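PDB 5X5H: cystathionine beta-lyases/cystathionine gamma-synthases from Corynebacterium glutamicum, which probably catalyses the pyridoxal-phosphate-dependent condensation of O-succinyl-L-homoserine with L-cysteine, giving L,L-cystathionine and succinate. Local coordinates for residues 62-67 and 230-235; 88-93 and 116-121; 210-215 and 241-246. All coordinates share one frame; numbering follows the deposited sequence.

Interaction 1. Residues 62-67 and 230-235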
ATOM      1  N   ALA A  62      13.456   5.224   9.823  1.00 11.41           N
ATOM      2  CA  ALA A  62      13.430   3.930  10.537  1.00 11.38           C
ATOM      3  C   ALA A  62      14.221   2.865   9.811  1.00 11.11           C
ATOM      4  O   ALA A  62      15.035   2.121  10.412  1.00 11.86           O
ATOM      5  CB  ALA A  62      12.004   3.484  10.883  1.00 12.43           C
ATOM      6  N   LEU A  63      13.997   2.777   8.511  1.00 10.75           N
ATOM      7  CA  LEU A  63      14.780   1.847   7.674  1.00 11.74           C
ATOM      8  C   LEU A  63      16.277   2.112   7.690  1.00 11.60           C
ATOM      9  O   LEU A  63      17.105   1.190   7.941  1.00 10.88           O
ATOM     10  CB  LEU A  63      14.261   1.846   6.267  1.00 11.47           C
ATOM     11  CG  LEU A  63      15.100   1.081   5.237  1.00 12.44           C
ATOM     12  CD1 LEU A  63      15.216  -0.406   5.542  1.00 12.25           C
ATOM     13  CD2 LEU A  63      14.622   1.353   3.862  1.00 12.49           C
ATOM     14  N   GLU A  64      16.612   3.367   7.491  1.00 10.97           N
ATOM     15  CA  GLU A  64      18.006   3.820   7.486  1.00 11.50           C
ATOM     16  C   GLU A  64      18.733   3.469   8.732  1.00 12.32           C
ATOM     17  O   GLU A  64      19.861   2.907   8.756  1.00 12.80           O
ATOM     18  CB  GLU A  64      18.047   5.363   7.328  1.00 12.18           C
ATOM     19  CG  GLU A  64      17.634   5.794   5.938  1.00 13.91           C
ATOM     20  CD  GLU A  64      17.549   7.318   5.710  1.00 13.52           C
ATOM     21  OE1 GLU A  64      17.486   8.091   6.740  1.00 15.69           O
ATOM     22  OE2 GLU A  64      17.490   7.766   4.534  1.00 14.07           O
ATOM     23  N   GLN A  65      18.101   3.690   9.886  1.00 11.76           N
ATOM     24  CA  GLN A  65      18.716   3.425  11.176  1.00 11.88           C
ATOM     25  C   GLN A  65      18.889   1.965  11.422  1.00 12.53           C
ATOM     26  O   GLN A  65      19.821   1.519  12.088  1.00 13.11           O
ATOM     27  CB  GLN A  65      17.904   4.115  12.290  1.00 14.05           C
ATOM     28  CG  GLN A  65      17.992   5.628  12.211  1.00 16.64           C
ATOM     29  CD  GLN A  65      19.336   6.178  12.430  1.00 22.29           C
ATOM     30  OE1 GLN A  65      20.004   6.757  11.541  1.00 28.91           O
ATOM     31  NE2 GLN A  65      19.862   5.894  13.615  1.00 22.57           N
ATOM     32  N   THR A  66      17.988   1.127  10.911  1.00 10.49           N
ATOM     33  CA  THR A  66      18.026  -0.290  11.064  1.00 12.32           C
ATOM     34  C   THR A  66      19.250  -0.814  10.296  1.00 12.44           C
ATOM     35  O   THR A  66      20.069  -1.551  10.815  1.00 11.99           O
ATOM     36  CB  THR A  66      16.781  -0.999  10.629  1.00 12.81           C
ATOM     37  OG1 THR A  66      15.613  -0.469  11.259  1.00 14.05           O
ATOM     38  CG2 THR A  66      16.838  -2.465  10.976  1.00 13.11           C
ATOM     39  N   VAL A  67      19.343  -0.544   8.996  1.00 11.67           N
ATOM     40  CA  VAL A  67      20.487  -1.042   8.234  1.00 11.44           C
ATOM     41  C   VAL A  67      21.840  -0.497   8.764  1.00 12.30           C
ATOM     42  O   VAL A  67      22.833  -1.256   8.815  1.00 12.70           O
ATOM     43  CB  VAL A  67      20.282  -0.786   6.744  1.00 11.78           C
ATOM     44  CG1 VAL A  67      21.533  -1.273   5.921  1.00 13.13           C
ATOM     45  CG2 VAL A  67      19.023  -1.487   6.225  1.00 12.97           C
ATOM     46  N   PHE A 230      22.400  15.849   2.169  1.00 12.88           N
ATOM     47  CA  PHE A 230      22.320  16.965   1.291  1.00 14.07           C
ATOM     48  C   PHE A 230      21.899  16.483  -0.063  1.00 14.41           C
ATOM     49  O   PHE A 230      21.003  17.046  -0.712  1.00 14.41           O
ATOM     50  CB  PHE A 230      23.664  17.692   1.197  1.00 15.65           C
ATOM     51  CG  PHE A 230      23.695  18.748   0.138  1.00 18.21           C
ATOM     52  CD1 PHE A 230      23.135  19.983   0.428  1.00 22.41           C
ATOM     53  CD2 PHE A 230      24.089  18.485  -1.181  1.00 19.73           C
ATOM     54  CE1 PHE A 230      23.079  20.971  -0.566  1.00 24.18           C
ATOM     55  CE2 PHE A 230      24.012  19.480  -2.158  1.00 21.95           C
ATOM     56  CZ  PHE A 230      23.489  20.683  -1.844  1.00 23.97           C
ATOM     57  N   MET A 231      22.491  15.392  -0.546  1.00 13.68           N
ATOM     58  CA  MET A 231      22.163  14.934  -1.865  1.00 13.67           C
ATOM     59  C   MET A 231      20.803  14.206  -1.957  1.00 13.12           C
ATOM     60  O   MET A 231      20.098  14.292  -2.981  1.00 13.52           O
ATOM     61  CB  MET A 231      23.287  13.981  -2.400  1.00 14.30           C
ATOM     62  CG  MET A 231      24.576  14.657  -2.561  1.00 15.32           C
ATOM     63  SD  MET A 231      24.709  15.907  -3.846  1.00 17.34           S
ATOM     64  CE  MET A 231      25.272  14.878  -5.200  1.00 22.27           C
ATOM     65  N   GLN A 232      20.464  13.480  -0.901  1.00 14.31           N
ATOM     66  CA  GLN A 232      19.167  12.852  -0.813  1.00 15.59           C
ATOM     67  C   GLN A 232      18.096  13.901  -1.086  1.00 15.81           C
ATOM     68  O   GLN A 232      17.189  13.714  -1.905  1.00 20.24           O
ATOM     69  CB  GLN A 232      19.043  12.242   0.616  1.00 18.59           C
ATOM     70  CG  GLN A 232      17.898  11.267   0.761  1.00 19.29           C
ATOM     71  CD  GLN A 232      17.855  10.748   2.149  1.00 19.85           C
ATOM     72  OE1 GLN A 232      17.912  11.517   3.081  1.00 18.40           O
ATOM     73  NE2 GLN A 232      17.670   9.466   2.339  1.00 16.40           N
ATOM     74  N   GLY A 233      18.129  15.025  -0.379  1.00 14.91           N
ATOM     75  CA  GLY A 233      17.172  16.088  -0.468  1.00 15.62           C
ATOM     76  C   GLY A 233      17.389  16.934  -1.704  1.00 17.22           C
ATOM     77  O   GLY A 233      16.474  17.440  -2.394  1.00 19.88           O
ATOM     78  N   GLY A 234      18.608  17.150  -2.164  1.00 14.94           N
ATOM     79  CA  GLY A 234      18.879  18.110  -3.192  1.00 15.10           C
ATOM     80  C   GLY A 234      18.804  17.534  -4.591  1.00 17.00           C
ATOM     81  O   GLY A 234      18.471  18.257  -5.572  1.00 19.06           O
ATOM     82  N   ILE A 235      19.158  16.257  -4.767  1.00 16.02           N
ATOM     83  CA  ILE A 235      18.959  15.565  -6.042  1.00 15.26           C
ATOM     84  C   ILE A 235      17.597  14.801  -5.967  1.00 15.83           C
ATOM     85  O   ILE A 235      16.902  14.655  -6.960  1.00 16.70           O
ATOM     86  CB  ILE A 235      20.075  14.576  -6.341  1.00 17.74           C
ATOM     87  CG1 ILE A 235      21.522  15.062  -6.145  1.00 23.79           C
ATOM     88  CG2 ILE A 235      19.920  13.831  -7.675  1.00 20.13           C
ATOM     89  CD1 ILE A 235      21.889  16.265  -6.916  1.00 25.42           C
TER
HETATM   90  O   HOH W   1      16.996  10.652   5.639  1.00 17.08           O

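Interaction 2. Residues 88-93 and 116-121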
ATOM      1  N   ILE A  88      24.795   8.692  -6.327  1.00 11.61           N
ATOM      2  CA  ILE A  88      24.982   9.720  -5.286  1.00 11.85           C
ATOM      3  C   ILE A  88      26.326   9.564  -4.636  1.00 12.72           C
ATOM      4  O   ILE A  88      27.034  10.594  -4.456  1.00 13.32           O
ATOM      5  CB  ILE A  88      23.869   9.619  -4.209  1.00 14.73           C
ATOM      6  CG1 ILE A  88      22.496  10.009  -4.765  1.00 18.20           C
ATOM      7  CG2 ILE A  88      24.210  10.531  -3.029  1.00 16.27           C
ATOM      8  CD1 ILE A  88      22.383  11.379  -5.373  1.00 21.76           C
ATOM      9  N   LEU A  89      26.766   8.355  -4.276  1.00 12.57           N
ATOM     10  CA  LEU A  89      28.048   8.213  -3.621  1.00 14.86           C
ATOM     11  C   LEU A  89      29.147   8.636  -4.574  1.00 14.42           C
ATOM     12  O   LEU A  89      30.110   9.362  -4.192  1.00 15.65           O
ATOM     13  CB  LEU A  89      28.228   6.761  -3.091  1.00 19.04           C
ATOM     14  CG  LEU A  89      29.087   6.318  -1.976  1.00 21.83           C
ATOM     15  CD1 LEU A  89      29.152   7.276  -0.831  1.00 19.09           C
ATOM     16  CD2 LEU A  89      28.715   4.866  -1.751  1.00 25.70           C
ATOM     17  N   PHE A  90      29.073   8.325  -5.852  1.00 13.65           N
ATOM     18  CA  PHE A  90      30.017   8.728  -6.855  1.00 14.20           C
ATOM     19  C   PHE A  90      30.113  10.270  -6.870  1.00 14.68           C
ATOM     20  O   PHE A  90      31.203  10.877  -7.002  1.00 16.20           O
ATOM     21  CB  PHE A  90      29.745   8.260  -8.287  1.00 15.27           C
ATOM     22  CG  PHE A  90      30.010   6.815  -8.593  1.00 14.58           C
ATOM     23  CD1 PHE A  90      30.594   5.918  -7.733  1.00 17.00           C
ATOM     24  CD2 PHE A  90      29.559   6.343  -9.784  1.00 18.88           C
ATOM     25  CE1 PHE A  90      30.785   4.550  -8.103  1.00 18.10           C
ATOM     26  CE2 PHE A  90      29.760   5.013 -10.150  1.00 17.53           C
ATOM     27  CZ  PHE A  90      30.384   4.177  -9.314  1.00 16.35           C
ATOM     28  N   ARG A  91      28.966  10.964  -6.855  1.00 13.03           N
ATOM     29  CA  ARG A  91      28.919  12.411  -6.981  1.00 14.22           C
ATOM     30  C   ARG A  91      29.446  13.075  -5.783  1.00 15.15           C
ATOM     31  O   ARG A  91      29.838  14.249  -5.933  1.00 17.29           O
ATOM     32  CB  ARG A  91      27.469  12.835  -7.364  1.00 14.62           C
ATOM     33  CG  ARG A  91      27.179  12.376  -8.771  1.00 15.82           C
ATOM     34  CD  ARG A  91      25.675  12.379  -8.959  1.00 18.92           C
ATOM     35  NE  ARG A  91      25.284  13.701  -9.349  1.00 19.77           N
ATOM     36  CZ  ARG A  91      24.044  14.082  -9.611  1.00 18.72           C
ATOM     37  NH1 ARG A  91      23.071  13.218  -9.507  1.00 19.49           N
ATOM     38  NH2 ARG A  91      23.856  15.269 -10.135  1.00 19.21           N
ATOM     39  N   ILE A  92      29.392  12.472  -4.633  1.00 13.52           N
ATOM     40  CA  ILE A  92      29.971  13.031  -3.405  1.00 14.01           C
ATOM     41  C   ILE A  92      31.512  12.888  -3.438  1.00 16.58           C
ATOM     42  O   ILE A  92      32.259  13.812  -3.160  1.00 16.27           O
ATOM     43  CB  ILE A  92      29.408  12.349  -2.181  1.00 15.13           C
ATOM     44  CG1 ILE A  92      27.949  12.781  -2.037  1.00 15.93           C
ATOM     45  CG2 ILE A  92      30.194  12.687  -0.916  1.00 14.82           C
ATOM     46  CD1 ILE A  92      27.196  11.926  -1.074  1.00 16.36           C
ATOM     47  N   ILE A  93      31.988  11.702  -3.808  1.00 13.44           N
ATOM     48  CA  ILE A  93      33.399  11.362  -3.657  1.00 13.73           C
ATOM     49  C   ILE A  93      34.189  11.912  -4.831  1.00 15.51           C
ATOM     50  O   ILE A  93      35.389  12.254  -4.600  1.00 16.40           O
ATOM     51  CB  ILE A  93      33.541   9.862  -3.507  1.00 13.72           C
ATOM     52  CG1 ILE A  93      32.968   9.425  -2.172  1.00 14.86           C
ATOM     53  CG2 ILE A  93      35.053   9.429  -3.513  1.00 16.08           C
ATOM     54  CD1 ILE A  93      32.899   7.965  -1.911  1.00 14.77           C
ATOM     55  N   THR A 116      29.853   4.963 -19.230  1.00 15.06           N
ATOM     56  CA  THR A 116      29.042   5.808 -20.104  1.00 16.92           C
ATOM     57  C   THR A 116      28.831   7.187 -19.555  1.00 20.62           C
ATOM     58  O   THR A 116      28.990   8.191 -20.259  1.00 22.62           O
ATOM     59  CB  THR A 116      27.691   5.089 -20.441  1.00 19.10           C
ATOM     60  OG1 THR A 116      27.913   3.912 -21.225  1.00 21.96           O
ATOM     61  CG2 THR A 116      26.773   6.039 -21.216  1.00 22.10           C
ATOM     62  N   VAL A 117      28.472   7.307 -18.294  1.00 17.06           N
ATOM     63  CA  VAL A 117      28.126   8.585 -17.740  1.00 16.48           C
ATOM     64  C   VAL A 117      29.286   9.327 -17.127  1.00 16.58           C
ATOM     65  O   VAL A 117      29.593  10.467 -17.528  1.00 17.12           O
ATOM     66  CB  VAL A 117      26.918   8.424 -16.691  1.00 15.95           C
ATOM     67  CG1 VAL A 117      26.547   9.759 -16.039  1.00 17.14           C
ATOM     68  CG2 VAL A 117      25.727   7.780 -17.402  1.00 18.23           C
ATOM     69  N   PHE A 118      29.977   8.778 -16.123  1.00 14.81           N
ATOM     70  CA  PHE A 118      30.942   9.558 -15.414  1.00 15.02           C
ATOM     71  C   PHE A 118      32.168   9.950 -16.285  1.00 16.16           C
ATOM     72  O   PHE A 118      32.739  11.023 -16.079  1.00 17.10           O
ATOM     73  CB  PHE A 118      31.319   8.973 -14.057  1.00 15.68           C
ATOM     74  CG  PHE A 118      30.289   9.256 -13.004  1.00 16.67           C
ATOM     75  CD1 PHE A 118      29.095   8.589 -13.036  1.00 16.45           C
ATOM     76  CD2 PHE A 118      30.438  10.340 -12.193  1.00 18.57           C
ATOM     77  CE1 PHE A 118      28.075   8.889 -12.132  1.00 16.89           C
ATOM     78  CE2 PHE A 118      29.462  10.644 -11.239  1.00 18.32           C
ATOM     79  CZ  PHE A 118      28.258   9.974 -11.278  1.00 17.42           C
ATOM     80  N   THR A 119      32.535   9.105 -17.262  1.00 17.10           N
ATOM     81  CA  THR A 119      33.643   9.520 -18.152  1.00 16.61           C
ATOM     82  C   THR A 119      33.245  10.739 -19.019  1.00 17.98           C
ATOM     83  O   THR A 119      34.127  11.580 -19.216  1.00 20.31           O
ATOM     84  CB  THR A 119      34.069   8.410 -19.104  1.00 17.41           C
ATOM     85  OG1 THR A 119      32.938   8.080 -19.904  1.00 19.82           O
ATOM     86  CG2 THR A 119      34.576   7.199 -18.416  1.00 18.11           C
ATOM     87  N   ALA A 120      32.007  10.943 -19.308  1.00 16.94           N
ATOM     88  CA  ALA A 120      31.559  12.116 -20.032  1.00 17.40           C
ATOM     89  C   ALA A 120      31.603  13.362 -19.173  1.00 19.34           C
ATOM     90  O   ALA A 120      31.610  14.506 -19.682  1.00 20.37           O
ATOM     91  CB  ALA A 120      30.200  11.855 -20.602  1.00 19.45           C
ATOM     92  N   TRP A 121      31.702  13.179 -17.876  1.00 16.68           N
ATOM     93  CA  TRP A 121      31.770  14.308 -16.883  1.00 16.77           C
ATOM     94  C   TRP A 121      33.212  14.509 -16.329  1.00 18.70           C
ATOM     95  O   TRP A 121      33.393  15.087 -15.280  1.00 21.80           O
ATOM     96  CB  TRP A 121      30.711  14.035 -15.782  1.00 17.46           C
ATOM     97  CG  TRP A 121      29.329  14.285 -16.274  1.00 18.00           C
ATOM     98  CD1 TRP A 121      28.520  13.392 -16.910  1.00 18.85           C
ATOM     99  CD2 TRP A 121      28.686  15.537 -16.366  1.00 16.00           C
ATOM    100  NE1 TRP A 121      27.369  13.983 -17.341  1.00 18.91           N
ATOM    101  CE2 TRP A 121      27.424  15.317 -16.988  1.00 15.99           C
ATOM    102  CE3 TRP A 121      28.985  16.825 -15.874  1.00 15.65           C
ATOM    103  CZ2 TRP A 121      26.497  16.335 -17.187  1.00 17.80           C
ATOM    104  CZ3 TRP A 121      28.006  17.858 -16.076  1.00 16.13           C
ATOM    105  CH2 TRP A 121      26.844  17.607 -16.752  1.00 17.45           C
TER

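Interaction 3. Residues 210-215 and 241-246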
ATOM      1  N   SER A 210      11.412  -9.614  -3.401  1.00 10.76           N
ATOM      2  CA  SER A 210      11.315  -9.279  -4.811  1.00 12.02           C
ATOM      3  C   SER A 210      10.223  -8.362  -5.156  1.00 11.58           C
ATOM      4  O   SER A 210       9.577  -8.530  -6.189  1.00 12.06           O
ATOM      5  CB  SER A 210      11.232 -10.526  -5.682  1.00 14.41           C
ATOM      6  OG  SER A 210      12.405 -11.355  -5.382  1.00 19.38           O
ATOM      7  N   ASP A 211       9.904  -7.433  -4.261  1.00 11.09           N
ATOM      8  CA  ASP A 211       8.778  -6.514  -4.457  1.00 10.84           C
ATOM      9  C   ASP A 211       9.024  -5.078  -4.239  1.00 13.65           C
ATOM     10  O   ASP A 211       8.087  -4.234  -4.326  1.00 16.29           O
ATOM     11  CB  ASP A 211       7.543  -6.958  -3.696  1.00 12.38           C
ATOM     12  CG  ASP A 211       7.734  -7.038  -2.225  1.00 12.86           C
ATOM     13  OD1 ASP A 211       8.804  -6.691  -1.650  1.00 13.31           O
ATOM     14  OD2 ASP A 211       6.750  -7.458  -1.489  1.00 13.02           O
ATOM     15  N   VAL A 212      10.242  -4.699  -3.954  1.00 12.17           N
ATOM     16  CA  VAL A 212      10.587  -3.284  -3.717  1.00 13.09           C
ATOM     17  C   VAL A 212      12.025  -3.048  -4.234  1.00 11.92           C
ATOM     18  O   VAL A 212      12.954  -3.701  -3.771  1.00 13.99           O
ATOM     19  CB  VAL A 212      10.406  -2.824  -2.260  1.00 15.91           C
ATOM     20  CG1 VAL A 212      10.869  -3.823  -1.244  1.00 23.52           C
ATOM     21  CG2 VAL A 212      11.041  -1.505  -2.017  1.00 16.80           C
ATOM     22  N   VAL A 213      12.253  -2.033  -5.063  1.00 12.78           N
ATOM     23  CA  VAL A 213      13.554  -1.559  -5.549  1.00 12.45           C
ATOM     24  C   VAL A 213      14.029  -0.534  -4.523  1.00 12.84           C
ATOM     25  O   VAL A 213      13.264   0.351  -4.138  1.00 13.03           O
ATOM     26  CB  VAL A 213      13.452  -0.993  -6.933  1.00 12.20           C
ATOM     27  CG1 VAL A 213      14.769  -0.434  -7.380  1.00 13.78           C
ATOM     28  CG2 VAL A 213      12.967  -2.048  -7.917  1.00 14.56           C
ATOM     29  N   GLY A 214      15.272  -0.587  -4.101  1.00 10.92           N
ATOM     30  CA  GLY A 214      15.824   0.368  -3.152  1.00 10.64           C
ATOM     31  C   GLY A 214      17.334   0.257  -3.012  1.00  9.86           C
ATOM     32  O   GLY A 214      17.921  -0.761  -3.368  1.00 11.04           O
ATOM     33  N   GLY A 215      17.963   1.331  -2.512  1.00 11.13           N
ATOM     34  CA  GLY A 215      19.382   1.351  -2.163  1.00 10.44           C
ATOM     35  C   GLY A 215      19.641   1.978  -0.858  1.00 11.70           C
ATOM     36  O   GLY A 215      18.743   2.657  -0.296  1.00 11.07           O
ATOM     37  N   VAL A 241       7.601   5.984   0.962  1.00 12.82           N
ATOM     38  CA  VAL A 241       7.381   5.538   2.323  1.00 11.62           C
ATOM     39  C   VAL A 241       6.831   4.124   2.324  1.00 12.11           C
ATOM     40  O   VAL A 241       7.094   3.328   3.224  1.00 12.89           O
ATOM     41  CB  VAL A 241       6.522   6.447   3.215  1.00 13.06           C
ATOM     42  CG1 VAL A 241       7.184   7.788   3.391  1.00 15.96           C
ATOM     43  CG2 VAL A 241       5.117   6.563   2.638  1.00 15.46           C
ATOM     44  N   PHE A 242       6.021   3.754   1.339  1.00 12.43           N
ATOM     45  CA  PHE A 242       5.474   2.397   1.290  1.00 13.00           C
ATOM     46  C   PHE A 242       6.641   1.459   1.054  1.00 12.71           C
ATOM     47  O   PHE A 242       6.713   0.378   1.658  1.00 13.59           O
ATOM     48  CB  PHE A 242       4.415   2.263   0.134  1.00 13.77           C
ATOM     49  CG  PHE A 242       3.209   3.037   0.360  1.00 15.81           C
ATOM     50  CD1 PHE A 242       2.161   2.506   1.137  1.00 18.97           C
ATOM     51  CD2 PHE A 242       3.102   4.346  -0.123  1.00 17.24           C
ATOM     52  CE1 PHE A 242       1.021   3.263   1.453  1.00 19.32           C
ATOM     53  CE2 PHE A 242       1.935   5.073   0.188  1.00 19.09           C
ATOM     54  CZ  PHE A 242       0.958   4.525   0.935  1.00 16.29           C
ATOM     55  N   ASP A 243       7.542   1.792   0.143  1.00 12.14           N
ATOM     56  CA  ASP A 243       8.684   0.907  -0.151  1.00 11.67           C
ATOM     57  C   ASP A 243       9.578   0.828   1.066  1.00 11.12           C
ATOM     58  O   ASP A 243      10.090  -0.247   1.395  1.00 12.92           O
ATOM     59  CB  ASP A 243       9.445   1.431  -1.338  1.00 14.58           C
ATOM     60  CG  ASP A 243       8.719   1.084  -2.669  1.00 21.56           C
ATOM     61  OD1 ASP A 243       7.614   0.472  -2.677  1.00 25.10           O
ATOM     62  OD2 ASP A 243       9.342   1.424  -3.689  1.00 24.05           O
ATOM     63  N   ALA A 244       9.861   1.930   1.774  1.00 11.38           N
ATOM     64  CA  ALA A 244      10.746   1.869   2.952  1.00 10.67           C
ATOM     65  C   ALA A 244      10.095   1.011   4.038  1.00 11.18           C
ATOM     66  O   ALA A 244      10.817   0.260   4.742  1.00 11.85           O
ATOM     67  CB  ALA A 244      10.963   3.230   3.520  1.00 12.39           C
ATOM     68  N   TYR A 245       8.781   1.030   4.194  1.00 10.46           N
ATOM     69  CA  TYR A 245       8.106   0.133   5.130  1.00  9.94           C
ATOM     70  C   TYR A 245       8.260  -1.321   4.704  1.00 11.31           C
ATOM     71  O   TYR A 245       8.628  -2.183   5.551  1.00 11.51           O
ATOM     72  CB  TYR A 245       6.573   0.462   5.203  1.00 12.01           C
ATOM     73  CG  TYR A 245       5.884  -0.507   6.143  1.00 11.09           C
ATOM     74  CD1 TYR A 245       5.955  -0.346   7.476  1.00 12.23           C
ATOM     75  CD2 TYR A 245       5.220  -1.598   5.628  1.00 12.19           C
ATOM     76  CE1 TYR A 245       5.432  -1.222   8.359  1.00 13.62           C
ATOM     77  CE2 TYR A 245       4.689  -2.558   6.489  1.00 13.34           C
ATOM     78  CZ  TYR A 245       4.837  -2.360   7.876  1.00 13.72           C
ATOM     79  OH  TYR A 245       4.350  -3.336   8.807  1.00 16.04           O
ATOM     80  N   LEU A 246       8.035  -1.620   3.432  1.00 10.65           N
ATOM     81  CA  LEU A 246       8.152  -3.003   2.913  1.00 11.16           C
ATOM     82  C   LEU A 246       9.568  -3.554   3.020  1.00 10.66           C
ATOM     83  O   LEU A 246       9.787  -4.737   3.332  1.00 10.33           O
ATOM     84  CB  LEU A 246       7.612  -3.149   1.508  1.00 12.93           C
ATOM     85  CG  LEU A 246       6.094  -3.029   1.460  1.00 17.52           C
ATOM     86  CD1 LEU A 246       5.829  -2.924  -0.036  1.00 20.34           C
ATOM     87  CD2 LEU A 246       5.410  -4.208   2.119  1.00 20.77           C
TER
HETATM   88  O   HOH W   2      10.388   0.239  -5.645  1.00 24.24           O

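Interaction 1. Residues 62-67 and 230-235
E64 and Q232 reach toward each other from opposite directions and join carboxylate to amide between the two helices. The close part of the contact is one hydrogen bond, from Q232 NE2 to E64 OE2, 2.8 Å long with an N-H...O angle of 154°. E64 OE2 is approached nearly along its C-O axis and lies in the amide plane of Q232. Carboxylate and amide are themselves only 11° from coplanar, as suits a bond between two flat groups. Q232 spans its share of the gap because CG is anti to the backbone N (chi1 -166°) and the chain stays extended beyond it.

The two helices, 58-70 and 222-235, stand beside strand 75-79, outermost within this chain in the large sheet of the PLP-binding fold. Both polar groups of A78 on that strand are engaged: its N bonds to E64 OE2, and its O receives Q232 NE2. Glutamate can accept two N-H groups at one oxygen, while the glutamine amide supplies two N-H bonds.

Elsewhere the contact is loose. The nearest CA atoms, those of E64 and Q232, are 12.3 Å apart, and a water lies 2.8 Å from E64 OE1 and 2.9 Å from Q232 OE1, placed to donate to either, though it has more acceptors in reach than protons. R77 offers E64 OE1 only a long, weak ion pair.

Interaction 2. Residues 88-93 and 116-121
F90 and F118 form a T-shaped aromatic pair, the edge of F90 directed at the face of F118. The ring planes stand 86° apart and their centroids are separated by 5.3 Å. F90 CD2 makes the closest approach of the two rings, 3.8 Å from F118 CE1, and it lies toward the rim of the face, not over its middle. The F90 ring stays close to the plane of its own CA, CB and CG (chi2 -7°), which carries CD2 away from the backbone and presents that corner to F118. Such a pairing sets the slightly positive ring hydrogens of one phenylalanine against the pi cloud of the other.

A CH-pi contact reinforces the stack on the same face. F90 CB lies 4.1 Å from the centroid of the F118 ring, 28° off its normal, so both the methylene and the ring edge of one residue cover F118.

Aliphatic packing comes from R91, whose CG abuts the edge of the F118 ring, 3.6 Å from CZ and near the ring plane. Arginine suits this place because its methylenes can line an aromatic core while the chain, bent at chi3, takes the guanidinium on to polar partners. Those partners are acidic: R91 forms salt bridges with D87 of its own chain and with D87 of the second subunit, so the inner packing runs straight into the subunit interface.

Helix 108-118 is the connection between the neighbouring parallel strands 99-103 and 124-128, a beta-alpha-beta crossover. Its packing against helix 82-93, which begins at the cofactor-pocket residues G82 and M83, belongs to the helix layers that flank the mainly parallel sheet of the large domain in fold-type I PLP enzymes.

Interaction 3. Residues 210-215 and 241-246
The carboxylate of D243 is the flat group of this contact, and a methyl of V212 lies over one of its faces. V212 CG2 sits nearly above D243 CG, at 3.5 Å, and 3.4 Å from D243 CB. Beyond OD2 on the same side is a water that accepts from V213 N, N to water oxygen 3.0 Å. The distance from this water to D243 OD2, 2.5 Å, is too short to be trusted, so a bridge from loop to helix is doubtful. At the other oxygen, OD1, S240 of the second subunit makes a weak hydrogen bond.

Valine suits this buried place because its branched CB sends two methyls toward residues one turn apart on the helix. CG2 is anti to the backbone N and goes to D243, while CG1, between the N and the carbonyl carbon (chi1 41°), faces L246. That second approach is looser, 4.3 Å from V212 CG1 to L246 CB.

V213 turns its CB bond the other way, and its side chain comes within about 4 Å of the bound pyridoxal phosphate, nearest atoms; G214 touches the cofactor directly. The backbone N of G214 is bonded to T203 OG1, another pocket residue. The loop thus has a helix-facing and a cofactor-facing side.

D211 forms a salt bridge with R249 of the third subunit, tying this loop into the tetramer. From G215 the chain enters strand 215-219, pairing with F79 of strand 75-79, while A244 of helix 241-251 packs on I60 and L63 of helix 58-70.

In the fold
Interactions 1 and 3 are neighbours, their centres 13 Å apart, and meet where L63 packs on A244; helices 222-235 and 241-251, which supply their later segments, follow each other in the chain. Interaction 2 lies 19 Å from interaction 1, joined to it by M231 and I235 against I88 and R91, but 25 Å from interaction 3, which it does not touch. In sequence, both segments of interaction 2 fall between those of interaction 1, whereas the segments of interactions 1 and 3 alternate. All three belong to helices and a loop around the seven-stranded sheet, linking cofactor-pocket surroundings to the interfaces of the tetramer.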